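Local atomic coordinates of CrtC domain-containing protein (Fusarium vanettenii 77-13-4, PDB entry 7A0Q), a protein that probably catalyses the addition of water to the prenyl side chain of the plant phytoalexin kievitone, acting as a fungal kievitone hydratase. Residues E71-L76 against T92-T97; F88-L93 against D143-D148; Y103-S108 against V118-N123; G124-S129 against R137-H142. All blocks are in the same frame, centred on the assembly; numbering follows the deposited sequence.

Contact 1 of 4, residues E71-L76 against T92-T97; sequences EQYVVL and TLNLET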
loop_
_atom_site.group_PDB
_atom_site.type_symbol
_atom_site.label_atom_id
_atom_site.label_comp_id
_atom_site.label_asym_id
_atom_site.label_seq_id
_atom_site.Cartn_x
_atom_site.Cartn_y
_atom_site.Cartn_z
ATOM N N GLU A 71 -15.058 -7.979 -14.247
ATOM C CA GLU A 71 -14.097 -8.770 -13.487
ATOM C C GLU A 71 -13.385 -7.879 -12.474
ATOM O O GLU A 71 -13.172 -6.691 -12.720
ATOM C CB GLU A 71 -13.054 -9.416 -14.397
ATOM C CG GLU A 71 -13.609 -10.249 -15.541
ATOM C CD GLU A 71 -12.494 -10.804 -16.402
ATOM O OE1 GLU A 71 -11.617 -11.505 -15.860
ATOM O OE2 GLU A 71 -12.485 -10.529 -17.619
ATOM N N GLN A 72 -12.998 -8.464 -11.346
ATOM C CA GLN A 72 -12.311 -7.701 -10.311
ATOM C C GLN A 72 -10.901 -8.227 -10.074
ATOM O O GLN A 72 -10.661 -9.441 -10.046
ATOM C CB GLN A 72 -13.109 -7.691 -9.013
ATOM C CG GLN A 72 -14.393 -6.886 -9.159
ATOM C CD GLN A 72 -15.049 -6.578 -7.844
ATOM O OE1 GLN A 72 -15.145 -7.435 -6.967
ATOM N NE2 GLN A 72 -15.517 -5.347 -7.698
ATOM N N TYR A 73 -9.972 -7.288 -9.890
ATOM C CA TYR A 73 -8.566 -7.594 -9.690
ATOM C C TYR A 73 -8.015 -6.653 -8.636
ATOM O O TYR A 73 -8.542 -5.561 -8.421
ATOM C CB TYR A 73 -7.747 -7.430 -10.978
ATOM C CG TYR A 73 -8.156 -8.376 -12.085
ATOM C CD1 TYR A 73 -9.208 -8.060 -12.931
ATOM C CD2 TYR A 73 -7.485 -9.582 -12.281
ATOM C CE1 TYR A 73 -9.590 -8.927 -13.945
ATOM C CE2 TYR A 73 -7.865 -10.457 -13.296
ATOM C CZ TYR A 73 -8.918 -10.118 -14.120
ATOM O OH TYR A 73 -9.308 -10.966 -15.138
ATOM N N VAL A 74 -6.941 -7.082 -7.984
ATOM C CA VAL A 74 -6.115 -6.194 -7.170
ATOM C C VAL A 74 -4.730 -6.190 -7.803
ATOM O O VAL A 74 -4.133 -7.254 -8.011
ATOM C CB VAL A 74 -6.072 -6.627 -5.696
ATOM C CG1 VAL A 74 -5.064 -5.784 -4.926
ATOM C CG2 VAL A 74 -7.457 -6.497 -5.066
ATOM N N VAL A 75 -4.233 -5.005 -8.141
ATOM C CA VAL A 75 -2.972 -4.862 -8.862
ATOM C C VAL A 75 -2.024 -4.016 -8.025
ATOM O O VAL A 75 -2.377 -2.904 -7.613
ATOM C CB VAL A 75 -3.178 -4.228 -10.249
ATOM C CG1 VAL A 75 -1.835 -4.048 -10.936
ATOM C CG2 VAL A 75 -4.075 -5.125 -11.094
ATOM N N LEU A 76 -0.819 -4.526 -7.815
ATOM C CA LEU A 76 0.193 -3.869 -6.999
ATOM C C LEU A 76 1.355 -3.411 -7.867
ATOM O O LEU A 76 1.776 -4.129 -8.774
ATOM C CB LEU A 76 0.720 -4.829 -5.943
ATOM C CG LEU A 76 0.002 -4.919 -4.607
ATOM C CD1 LEU A 76 -1.521 -4.924 -4.728
ATOM C CD2 LEU A 76 0.475 -6.178 -3.948
ATOM N N THR A 92 -0.615 -9.183 -9.808
ATOM C CA THR A 92 -2.036 -9.134 -10.117
ATOM C C THR A 92 -2.723 -10.293 -9.422
ATOM O O THR A 92 -2.160 -11.388 -9.329
ATOM C CB THR A 92 -2.312 -9.217 -11.623
ATOM O OG1 THR A 92 -1.919 -10.512 -12.090
ATOM C CG2 THR A 92 -1.532 -8.147 -12.378
ATOM N N LEU A 93 -3.931 -10.042 -8.922
ATOM C CA LEU A 93 -4.751 -11.062 -8.279
ATOM C C LEU A 93 -6.137 -11.006 -8.897
ATOM O O LEU A 93 -6.779 -9.953 -8.881
ATOM C CB LEU A 93 -4.833 -10.844 -6.762
ATOM C CG LEU A 93 -5.733 -11.814 -5.983
ATOM C CD1 LEU A 93 -5.159 -13.230 -6.006
ATOM C CD2 LEU A 93 -5.966 -11.332 -4.552
ATOM N N ASN A 94 -6.583 -12.131 -9.453
ATOM C CA ASN A 94 -7.944 -12.270 -9.956
ATOM C C ASN A 94 -8.852 -12.668 -8.796
ATOM O O ASN A 94 -8.681 -13.742 -8.211
ATOM C CB ASN A 94 -7.983 -13.316 -11.072
ATOM C CG ASN A 94 -9.371 -13.477 -11.692
ATOM O OD1 ASN A 94 -10.380 -13.501 -10.993
ATOM N ND2 ASN A 94 -9.417 -13.611 -13.012
ATOM N N LEU A 95 -9.826 -11.816 -8.467
ATOM C CA LEU A 95 -10.641 -12.067 -7.286
ATOM C C LEU A 95 -11.671 -13.169 -7.502
ATOM O O LEU A 95 -12.204 -13.694 -6.519
ATOM C CB LEU A 95 -11.339 -10.784 -6.839
ATOM C CG LEU A 95 -10.398 -9.665 -6.377
ATOM C CD1 LEU A 95 -11.195 -8.520 -5.753
ATOM C CD2 LEU A 95 -9.360 -10.195 -5.394
ATOM N N GLU A 96 -11.950 -13.531 -8.756
ATOM C CA GLU A 96 -12.875 -14.631 -9.009
ATOM C C GLU A 96 -12.188 -15.985 -8.879
ATOM O O GLU A 96 -12.743 -16.914 -8.282
ATOM C CB GLU A 96 -13.490 -14.494 -10.402
ATOM C CG GLU A 96 -14.487 -15.602 -10.743
ATOM C CD GLU A 96 -14.590 -15.862 -12.239
ATOM O OE1 GLU A 96 -15.055 -16.961 -12.618
ATOM O OE2 GLU A 96 -14.203 -14.977 -13.035
ATOM N N THR A 97 -10.984 -16.119 -9.432
ATOM C CA THR A 97 -10.324 -17.411 -9.561
ATOM C C THR A 97 -9.144 -17.600 -8.623
ATOM O O THR A 97 -8.628 -18.722 -8.530
ATOM C CB THR A 97 -9.826 -17.601 -10.998
ATOM O OG1 THR A 97 -8.758 -16.673 -11.245
ATOM C CG2 THR A 97 -10.951 -17.347 -11.983
HETATM O O HOH W 1 -12.089 -13.813 -14.596
HETATM O O HOH W 2 -12.447 -11.486 -11.361
#

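Contact 2 of 4, residues F88-L93 against D143-D148; sequences FRASTL and DNVTFD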
loop_
_atom_site.group_PDB
_atom_site.type_symbol
_atom_site.label_atom_id
_atom_site.label_comp_id
_atom_site.label_asym_id
_atom_site.label_seq_id
_atom_site.Cartn_x
_atom_site.Cartn_y
_atom_site.Cartn_z
ATOM N N PHE A 88 11.801 -2.715 -8.963
ATOM C CA PHE A 88 10.377 -2.584 -9.208
ATOM C C PHE A 88 9.760 -3.958 -9.045
ATOM O O PHE A 88 10.322 -4.958 -9.508
ATOM C CB PHE A 88 10.094 -2.042 -10.617
ATOM C CG PHE A 88 8.625 -1.824 -10.906
ATOM C CD1 PHE A 88 7.975 -0.670 -10.470
ATOM C CD2 PHE A 88 7.898 -2.770 -11.624
ATOM C CE1 PHE A 88 6.616 -0.470 -10.748
ATOM C CE2 PHE A 88 6.546 -2.580 -11.908
ATOM C CZ PHE A 88 5.901 -1.422 -11.468
ATOM N N ARG A 89 8.608 -4.011 -8.385
ATOM C CA ARG A 89 7.891 -5.265 -8.231
ATOM C C ARG A 89 6.399 -5.009 -8.401
ATOM O O ARG A 89 5.908 -3.893 -8.190
ATOM C CB ARG A 89 8.209 -5.940 -6.877
ATOM C CG ARG A 89 7.904 -5.095 -5.651
ATOM C CD ARG A 89 8.464 -5.767 -4.405
ATOM N NE ARG A 89 8.127 -5.028 -3.192
ATOM C CZ ARG A 89 8.474 -5.412 -1.965
ATOM N NH1 ARG A 89 9.183 -6.530 -1.794
ATOM N NH2 ARG A 89 8.118 -4.685 -0.913
ATOM N N ALA A 90 5.684 -6.038 -8.844
ATOM C CA ALA A 90 4.277 -5.863 -9.187
ATOM C C ALA A 90 3.582 -7.210 -9.128
ATOM O O ALA A 90 4.213 -8.258 -9.293
ATOM C CB ALA A 90 4.107 -5.247 -10.584
ATOM N N SER A 91 2.263 -7.165 -8.944
ATOM C CA SER A 91 1.476 -8.391 -8.910
ATOM C C SER A 91 0.060 -8.113 -9.385
ATOM O O SER A 91 -0.412 -6.972 -9.381
ATOM C CB SER A 91 1.447 -9.012 -7.506
ATOM O OG SER A 91 0.721 -8.206 -6.584
ATOM N N THR A 92 -0.615 -9.183 -9.808
ATOM C CA THR A 92 -2.036 -9.134 -10.117
ATOM C C THR A 92 -2.723 -10.293 -9.422
ATOM O O THR A 92 -2.160 -11.388 -9.329
ATOM C CB THR A 92 -2.312 -9.217 -11.623
ATOM O OG1 THR A 92 -1.919 -10.512 -12.090
ATOM C CG2 THR A 92 -1.532 -8.147 -12.378
ATOM N N LEU A 93 -3.931 -10.042 -8.922
ATOM C CA LEU A 93 -4.751 -11.062 -8.279
ATOM C C LEU A 93 -6.137 -11.006 -8.897
ATOM O O LEU A 93 -6.779 -9.953 -8.881
ATOM C CB LEU A 93 -4.833 -10.844 -6.762
ATOM C CG LEU A 93 -5.733 -11.814 -5.983
ATOM C CD1 LEU A 93 -5.159 -13.230 -6.006
ATOM C CD2 LEU A 93 -5.966 -11.332 -4.552
ATOM N N ASP A 143 6.094 -10.472 -18.687
ATOM C CA ASP A 143 5.255 -11.611 -19.019
ATOM C C ASP A 143 4.416 -11.999 -17.807
ATOM O O ASP A 143 4.931 -12.126 -16.693
ATOM C CB ASP A 143 6.112 -12.784 -19.498
ATOM C CG ASP A 143 6.567 -12.617 -20.937
ATOM O OD1 ASP A 143 5.845 -11.962 -21.722
ATOM O OD2 ASP A 143 7.646 -13.141 -21.281
ATOM N N ASN A 144 3.108 -12.120 -18.027
ATOM C CA ASN A 144 2.082 -12.450 -17.043
ATOM C C ASN A 144 1.857 -11.362 -15.996
ATOM O O ASN A 144 1.022 -11.560 -15.111
ATOM C CB ASN A 144 2.360 -13.782 -16.329
ATOM C CG ASN A 144 2.456 -14.947 -17.295
ATOM O OD1 ASN A 144 1.457 -15.602 -17.591
ATOM N ND2 ASN A 144 3.656 -15.208 -17.793
ATOM N N VAL A 145 2.557 -10.226 -16.063
ATOM C CA VAL A 145 2.207 -9.053 -15.256
ATOM C C VAL A 145 2.332 -7.810 -16.131
ATOM O O VAL A 145 3.380 -7.157 -16.173
ATOM C CB VAL A 145 3.081 -8.932 -13.993
ATOM C CG1 VAL A 145 2.646 -7.721 -13.157
ATOM C CG2 VAL A 145 2.996 -10.181 -13.156
ATOM N N THR A 146 1.270 -7.482 -16.856
ATOM C CA THR A 146 1.282 -6.366 -17.788
ATOM C C THR A 146 0.057 -5.502 -17.531
ATOM O O THR A 146 -1.066 -6.010 -17.501
ATOM C CB THR A 146 1.298 -6.864 -19.244
ATOM O OG1 THR A 146 2.570 -7.464 -19.525
ATOM C CG2 THR A 146 1.083 -5.705 -20.209
ATOM N N PHE A 147 0.275 -4.212 -17.301
ATOM C CA PHE A 147 -0.830 -3.304 -17.023
ATOM C C PHE A 147 -0.338 -1.883 -17.238
ATOM O O PHE A 147 0.862 -1.626 -17.348
ATOM C CB PHE A 147 -1.401 -3.496 -15.603
ATOM C CG PHE A 147 -0.379 -3.366 -14.493
ATOM C CD1 PHE A 147 0.042 -2.111 -14.053
ATOM C CD2 PHE A 147 0.134 -4.501 -13.873
ATOM C CE1 PHE A 147 0.983 -1.998 -13.026
ATOM C CE2 PHE A 147 1.066 -4.392 -12.821
ATOM C CZ PHE A 147 1.477 -3.136 -12.406
ATOM N N ASP A 148 -1.288 -0.959 -17.315
ATOM C CA ASP A 148 -0.966 0.451 -17.537
ATOM C C ASP A 148 -2.103 1.239 -16.892
ATOM O O ASP A 148 -3.162 1.431 -17.492
ATOM C CB ASP A 148 -0.815 0.750 -19.024
ATOM C CG ASP A 148 -0.296 2.149 -19.304
ATOM O OD1 ASP A 148 -0.159 2.954 -18.362
ATOM O OD2 ASP A 148 -0.038 2.450 -20.491
HETATM O O HOH W 3 -1.498 -10.883 -14.767
#

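Contact 3 of 4, residues Y103-S108 against V118-N123; sequences YVTVGS and VSVGNN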
loop_
_atom_site.group_PDB
_atom_site.type_symbol
_atom_site.label_atom_id
_atom_site.label_comp_id
_atom_site.label_asym_id
_atom_site.label_seq_id
_atom_site.Cartn_x
_atom_site.Cartn_y
_atom_site.Cartn_z
ATOM N N TYR A 103 6.259 -10.491 -9.873
ATOM C CA TYR A 103 7.686 -10.509 -10.161
ATOM C C TYR A 103 8.366 -9.369 -9.422
ATOM O O TYR A 103 7.722 -8.409 -8.986
ATOM C CB TYR A 103 7.966 -10.404 -11.667
ATOM C CG TYR A 103 7.754 -9.015 -12.235
ATOM C CD1 TYR A 103 6.489 -8.595 -12.624
ATOM C CD2 TYR A 103 8.813 -8.132 -12.382
ATOM C CE1 TYR A 103 6.286 -7.338 -13.149
ATOM C CE2 TYR A 103 8.620 -6.864 -12.914
ATOM C CZ TYR A 103 7.352 -6.476 -13.292
ATOM O OH TYR A 103 7.141 -5.221 -13.818
ATOM N N VAL A 104 9.684 -9.502 -9.289
ATOM C CA VAL A 104 10.573 -8.476 -8.755
ATOM C C VAL A 104 11.718 -8.340 -9.744
ATOM O O VAL A 104 12.333 -9.347 -10.120
ATOM C CB VAL A 104 11.124 -8.846 -7.361
ATOM C CG1 VAL A 104 12.003 -7.717 -6.811
ATOM C CG2 VAL A 104 10.011 -9.217 -6.380
ATOM N N THR A 105 12.000 -7.117 -10.184
ATOM C CA THR A 105 13.103 -6.874 -11.110
ATOM C C THR A 105 14.046 -5.833 -10.515
ATOM O O THR A 105 13.606 -4.797 -10.004
ATOM C CB THR A 105 12.583 -6.472 -12.508
ATOM O OG1 THR A 105 13.677 -6.416 -13.431
ATOM C CG2 THR A 105 11.865 -5.129 -12.487
ATOM N N VAL A 106 15.343 -6.133 -10.542
ATOM C CA VAL A 106 16.337 -5.384 -9.782
ATOM C C VAL A 106 17.085 -4.450 -10.719
ATOM O O VAL A 106 17.530 -4.860 -11.799
ATOM C CB VAL A 106 17.299 -6.338 -9.052
ATOM C CG1 VAL A 106 18.385 -5.560 -8.332
ATOM C CG2 VAL A 106 16.522 -7.185 -8.069
ATOM N N GLY A 107 17.186 -3.181 -10.320
ATOM C CA GLY A 107 17.976 -2.195 -11.013
ATOM C C GLY A 107 19.179 -1.771 -10.194
ATOM O O GLY A 107 19.478 -2.329 -9.137
ATOM N N SER A 108 19.880 -0.764 -10.704
ATOM C CA SER A 108 21.085 -0.299 -10.035
ATOM C C SER A 108 20.956 1.086 -9.422
ATOM O O SER A 108 21.485 1.313 -8.327
ATOM C CB SER A 108 22.276 -0.327 -11.003
ATOM O OG SER A 108 22.009 0.422 -12.166
ATOM N N VAL A 118 10.290 6.848 -12.082
ATOM C CA VAL A 118 11.130 5.776 -11.560
ATOM C C VAL A 118 10.810 4.502 -12.330
ATOM O O VAL A 118 9.640 4.208 -12.619
ATOM C CB VAL A 118 10.953 5.566 -10.041
ATOM C CG1 VAL A 118 11.497 6.785 -9.240
ATOM C CG2 VAL A 118 9.498 5.266 -9.694
ATOM N N SER A 119 11.849 3.746 -12.672
ATOM C CA SER A 119 11.623 2.567 -13.491
ATOM C C SER A 119 12.772 1.583 -13.357
ATOM O O SER A 119 13.904 1.951 -13.029
ATOM C CB SER A 119 11.449 2.955 -14.962
ATOM O OG SER A 119 12.627 3.581 -15.442
ATOM N N VAL A 120 12.457 0.319 -13.618
ATOM C CA VAL A 120 13.451 -0.707 -13.921
ATOM C C VAL A 120 12.984 -1.332 -15.228
ATOM O O VAL A 120 11.921 -1.967 -15.268
ATOM C CB VAL A 120 13.589 -1.766 -12.815
ATOM C CG1 VAL A 120 14.621 -2.824 -13.221
ATOM C CG2 VAL A 120 13.985 -1.119 -11.475
ATOM N N GLY A 121 13.752 -1.134 -16.296
ATOM C CA GLY A 121 13.253 -1.588 -17.578
ATOM C C GLY A 121 12.022 -0.797 -17.986
ATOM O O GLY A 121 11.879 0.388 -17.675
ATOM N N ASN A 122 11.114 -1.470 -18.689
ATOM C CA ASN A 122 9.869 -0.849 -19.146
ATOM C C ASN A 122 8.751 -1.003 -18.128
ATOM O O ASN A 122 7.605 -1.289 -18.479
ATOM C CB ASN A 122 9.459 -1.439 -20.492
ATOM C CG ASN A 122 8.581 -0.499 -21.303
ATOM O OD1 ASN A 122 8.402 0.674 -20.952
ATOM N ND2 ASN A 122 8.024 -1.011 -22.396
ATOM N N ASN A 123 9.076 -0.835 -16.847
ATOM C CA ASN A 123 8.150 -0.976 -15.737
ATOM C C ASN A 123 8.454 0.142 -14.757
ATOM O O ASN A 123 9.623 0.439 -14.519
ATOM C CB ASN A 123 8.321 -2.323 -15.015
ATOM C CG ASN A 123 8.594 -3.473 -15.965
ATOM O OD1 ASN A 123 7.685 -3.980 -16.609
ATOM N ND2 ASN A 123 9.851 -3.910 -16.031
#

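Contact 4 of 4, residues G124-S129 against R137-H142; sequences GIKSES and RSYSNH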
loop_
_atom_site.group_PDB
_atom_site.type_symbol
_atom_site.label_atom_id
_atom_site.label_comp_id
_atom_site.label_asym_id
_atom_site.label_seq_id
_atom_site.Cartn_x
_atom_site.Cartn_y
_atom_site.Cartn_z
ATOM N N GLY A 124 7.429 0.761 -14.182
ATOM C CA GLY A 124 7.717 1.776 -13.183
ATOM C C GLY A 124 6.489 2.566 -12.757
ATOM O O GLY A 124 5.343 2.139 -12.951
ATOM N N ILE A 125 6.767 3.711 -12.128
ATOM C CA ILE A 125 5.752 4.652 -11.660
ATOM C C ILE A 125 6.192 6.040 -12.095
ATOM O O ILE A 125 7.366 6.399 -11.952
ATOM C CB ILE A 125 5.559 4.573 -10.131
ATOM C CG1 ILE A 125 4.987 3.200 -9.738
ATOM C CG2 ILE A 125 4.651 5.703 -9.638
ATOM C CD1 ILE A 125 4.979 2.933 -8.233
ATOM N N LYS A 126 5.282 6.805 -12.686
ATOM C CA LYS A 126 5.680 8.135 -13.115
ATOM C C LYS A 126 4.517 9.099 -12.970
ATOM O O LYS A 126 3.346 8.711 -13.029
ATOM C CB LYS A 126 6.180 8.135 -14.568
ATOM C CG LYS A 126 5.127 7.744 -15.586
ATOM C CD LYS A 126 5.709 7.680 -17.016
ATOM C CE LYS A 126 6.222 9.040 -17.479
ATOM N NZ LYS A 126 6.531 9.054 -18.951
ATOM N N SER A 127 4.852 10.370 -12.819
ATOM C CA SER A 127 3.828 11.393 -12.816
ATOM C C SER A 127 3.573 11.861 -14.243
ATOM O O SER A 127 4.506 12.008 -15.040
ATOM C CB SER A 127 4.232 12.572 -11.942
ATOM O OG SER A 127 3.424 13.694 -12.240
ATOM N N GLU A 128 2.297 12.084 -14.553
ATOM C CA GLU A 128 1.858 12.666 -15.817
ATOM C C GLU A 128 1.182 14.009 -15.575
ATOM O O GLU A 128 0.299 14.416 -16.331
ATOM C CB GLU A 128 0.906 11.726 -16.557
ATOM C CG GLU A 128 1.405 10.299 -16.764
ATOM C CD GLU A 128 2.399 10.172 -17.902
ATOM O OE1 GLU A 128 2.922 11.218 -18.353
ATOM O OE2 GLU A 128 2.658 9.025 -18.351
ATOM N N SER A 129 1.564 14.696 -14.500
ATOM C CA SER A 129 0.931 15.949 -14.122
ATOM C C SER A 129 1.962 16.832 -13.438
ATOM O O SER A 129 2.845 16.340 -12.734
ATOM C CB SER A 129 -0.256 15.716 -13.182
ATOM O OG SER A 129 0.138 14.908 -12.071
ATOM N N ARG A 137 0.916 7.344 -12.902
ATOM C CA ARG A 137 0.841 6.135 -13.716
ATOM C C ARG A 137 1.693 5.036 -13.102
ATOM O O ARG A 137 2.878 5.253 -12.832
ATOM C CB ARG A 137 1.298 6.405 -15.155
ATOM C CG ARG A 137 1.174 5.187 -16.088
ATOM C CD ARG A 137 1.801 5.446 -17.480
ATOM N NE ARG A 137 1.242 6.636 -18.114
ATOM C CZ ARG A 137 0.124 6.648 -18.841
ATOM N NH1 ARG A 137 -0.561 5.530 -19.033
ATOM N NH2 ARG A 137 -0.312 7.783 -19.371
ATOM N N SER A 138 1.085 3.866 -12.884
ATOM C CA SER A 138 1.793 2.635 -12.531
ATOM C C SER A 138 1.701 1.685 -13.715
ATOM O O SER A 138 0.598 1.354 -14.153
ATOM C CB SER A 138 1.203 1.971 -11.280
ATOM O OG SER A 138 1.393 2.779 -10.132
ATOM N N TYR A 139 2.844 1.236 -14.228
ATOM C CA TYR A 139 2.819 0.431 -15.444
ATOM C C TYR A 139 3.833 -0.702 -15.370
ATOM O O TYR A 139 4.867 -0.609 -14.701
ATOM C CB TYR A 139 3.067 1.294 -16.690
ATOM C CG TYR A 139 4.445 1.902 -16.733
ATOM C CD1 TYR A 139 4.730 3.065 -16.021
ATOM C CD2 TYR A 139 5.471 1.305 -17.460
ATOM C CE1 TYR A 139 5.995 3.624 -16.038
ATOM C CE2 TYR A 139 6.747 1.863 -17.491
ATOM C CZ TYR A 139 6.995 3.024 -16.783
ATOM O OH TYR A 139 8.251 3.590 -16.787
ATOM N N SER A 140 3.509 -1.787 -16.071
ATOM C CA SER A 140 4.310 -2.999 -16.062
ATOM C C SER A 140 4.191 -3.652 -17.429
ATOM O O SER A 140 3.100 -3.684 -18.015
ATOM C CB SER A 140 3.845 -3.962 -14.957
ATOM O OG SER A 140 4.608 -5.160 -14.966
ATOM N N ASN A 141 5.330 -4.162 -17.936
ATOM C CA ASN A 141 5.407 -4.830 -19.240
ATOM C C ASN A 141 6.297 -6.051 -19.055
ATOM O O ASN A 141 7.413 -6.136 -19.575
ATOM C CB ASN A 141 5.939 -3.898 -20.319
ATOM C CG ASN A 141 4.994 -2.764 -20.600
ATOM O OD1 ASN A 141 3.956 -2.951 -21.243
ATOM N ND2 ASN A 141 5.328 -1.579 -20.111
ATOM N N HIS A 142 5.789 -6.980 -18.262
ATOM C CA HIS A 142 6.454 -8.213 -17.895
ATOM C C HIS A 142 5.522 -9.352 -18.262
ATOM O O HIS A 142 4.298 -9.208 -18.197
ATOM C CB HIS A 142 6.759 -8.213 -16.395
ATOM C CG HIS A 142 7.714 -9.275 -15.953
ATOM N ND1 HIS A 142 9.071 -9.057 -15.849
ATOM C CD2 HIS A 142 7.504 -10.548 -15.539
ATOM C CE1 HIS A 142 9.659 -10.158 -15.415
ATOM N NE2 HIS A 142 8.731 -11.078 -15.220
#

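Contact 1 of 4, residues E71-L76 against T92-T97
Tyr73 and Asn94 face each other as a non-hydrogen-bonded antiparallel pair, and the tyrosine ring leans on the asparagine side chain. CE2 of Tyr73 is 3.6 Å from CB of Asn94, with the ring and amide planes turned 63° apart. The next pair along, Val74 with Leu93, is hydrogen-bonded: Val74 N reaches Leu93 O at 3.0 Å, and a second bond returns from Leu93 N to Val74 O. Beyond it, the methyls of Val75 and Thr92 lie side by side. Past the strand end, Leu95 N still binds Gln72 O, almost straight at 170°. With its CG anti to the carbonyl carbon (chi1 -64°), Leu95 folds back over the neighbouring segment and sets CD1 3.9 Å from CB of Gln72. These pairs join the strands of the beta hairpin 72-81/86-94, part of the calycin-type first half of the chain. Val74, Leu93 and Leu95 also rest on Phe321 of the C-terminal barrel, whereas Tyr73 and Val75 turn to Leu187 on the other face. The looser, wetter end lies around Glu71, Asn94 and Glu96. There one water gives hydrogens to Glu71 OE1 and Glu96 OE2 and accepts from Asn94 ND2, at 3.1 Å from that nitrogen; it probably eases the proximity of the two carboxylates. A second water joins Gln72 N to Asn94 OD1. OD1 of Asn94 also accepts from Glu96 N, 2.7 Å away in the amide plane, making an Asx turn, and from Thr97 N above that plane, extending it to an Asx motif.

Contact 2 of 4, residues F88-L93 against D143-D148
Ala90 sets its methyl against both Val145 and Phe147, and this cluster is the heart of the contact. CB of Ala90 is 3.9 Å from CG1 of Val145 and 3.8 Å from CZ of Phe147, so the methyl meets the aromatic ring at its rim, near the ring plane. The phenylalanine reaches it with CG between the backbone N and the carbonyl carbon (chi1 56°), which carries the far end of the ring to the alanine. Val145 presents the branch that lies opposite its backbone N, and the same CG1 comes 4.3 Å from CG2 of Thr92. CG2 of Thr92 also approaches CD2 of Phe147, obliquely to the ring. A chi1 of 66° in Thr92 turns CG2 to the apolar cluster and OG1 to a water. The water lies 2.7 Å from OG1 of Thr92 and donates to the carbonyl O of Asn144, 2.6 Å away, so the polar link stays at the margin of the apolar patch. The strand axes run nearly at right angles (93°) and approach to 7.2 Å, too far for sheet pairing; the union is made by side chains. Around it, Phe147 also packs on Val75 and Ala77 of strand 72-81, Val145 touches Tyr103 of strand 100-107, and the carbonyl of Val145 is bound by Ser140 of the adjacent strand 136-142.

Contact 3 of 4, residues Y103-S108 against V118-N123
Thr105 and Val120 supply the apolar part of the contact, their side chains sliding past each other in opposite directions. CG1 of Val120 is 3.7 Å from CG2 of Thr105 and just as near its OG1, so the valine methyl sits against both branches of the threonine. Val120 also lies close to Gly107, with CG2 4.0 Å from its backbone N.

The polar part gathers at Asn123. Its ND2 donates to Val120 O at 2.9 Å, nearly in line with the carbonyl, while OD1 takes the backbone N-H of Asn141. The hydroxyl of Tyr103 arrives obliquely, OH standing 3.1 Å from OD1 of Asn123, and is hydrogen-bonded to Ser140 OG; a chi1 of 75° swings the ring toward this group, and the ring also stacks with His142.

Among backbone bonds, Val120 N to Asn123 O spans 3.0 Å and the return bond is weak. They close a tight two-residue turn through Gly121, whose positive phi suits glycine, and Asn122. The turn thus joins strand 117-120 to 123-127 as a beta hairpin, whose segment 118-120 runs at 104° to segment 103-107, beside the magnesium site of Thr86, Ser109 and Ser119.

Contact 4 of 4, residues G124-S129 against R137-H142
The beta hairpin of strands 123-127 and 136-142 pairs Gly124 with Tyr139 and Lys126 with Arg137, both hydrogen-bonded, on either side of the non-hydrogen-bonded pair Ile125 and Ser138. Each hydrogen-bonded pair exchanges two backbone bonds; Gly124 O, for instance, takes Tyr139 N at 2.9 Å. The tyrosine side chain, with CG between its backbone N and carbonyl carbon (chi1 65°), lays its ring over the glycine. CA of Gly124 stands 4.1 Å from the ring centroid of Tyr139, 26° off the normal, a CH-pi contact. On the same face Lys126 CG runs alongside Arg137 CB. Arg137 bends at chi3, and its NE donates to Glu128 OE2 at 2.8 Å, using the lone pair turned away from the other carboxylate oxygen; the carboxylate and guanidinium planes are 82° apart. NH2 adds only a weak hydrogen bond, and Lys126 NZ, 3.9 Å from Glu128 OE2, completes the network as a long salt bridge. Asp148 engages NH1 of Arg137, so two carboxylates fix the guanidinium. On the opposite face CG1 of Ile125 lies 3.6 Å from OG of Ser138, itself bound to Tyr151 and Ser61. A ring laid over a cross-strand glycine is the pattern known as aromatic rescue of glycine in antiparallel beta sheets.

Contacts 1 and 2 share Thr92 and Leu93 on strand 86-94, and CG1 of Val75 packs 3.5 Å from CE2 of Phe147. Contacts 3 and 4 are nested within the chain loop closed by contact 2, and all three lie about 11 to 12 Å apart, centre to centre. Contact 2 meets contact 3 through Phe88 O and Thr105 N (2.8 Å) and contact 4 through the salt bridge of Asp148 OD1 with Arg137 NH1 (2.7 Å). Asn123 OD1 and Asn141 N, 2.7 Å apart, join contacts 3 and 4. The magnesium ion lies about 4 Å from the Val120 side chain, beside contact 3; contact 1, about 22 Å from contact 3 between centres, lies instead against the C-terminal barrel.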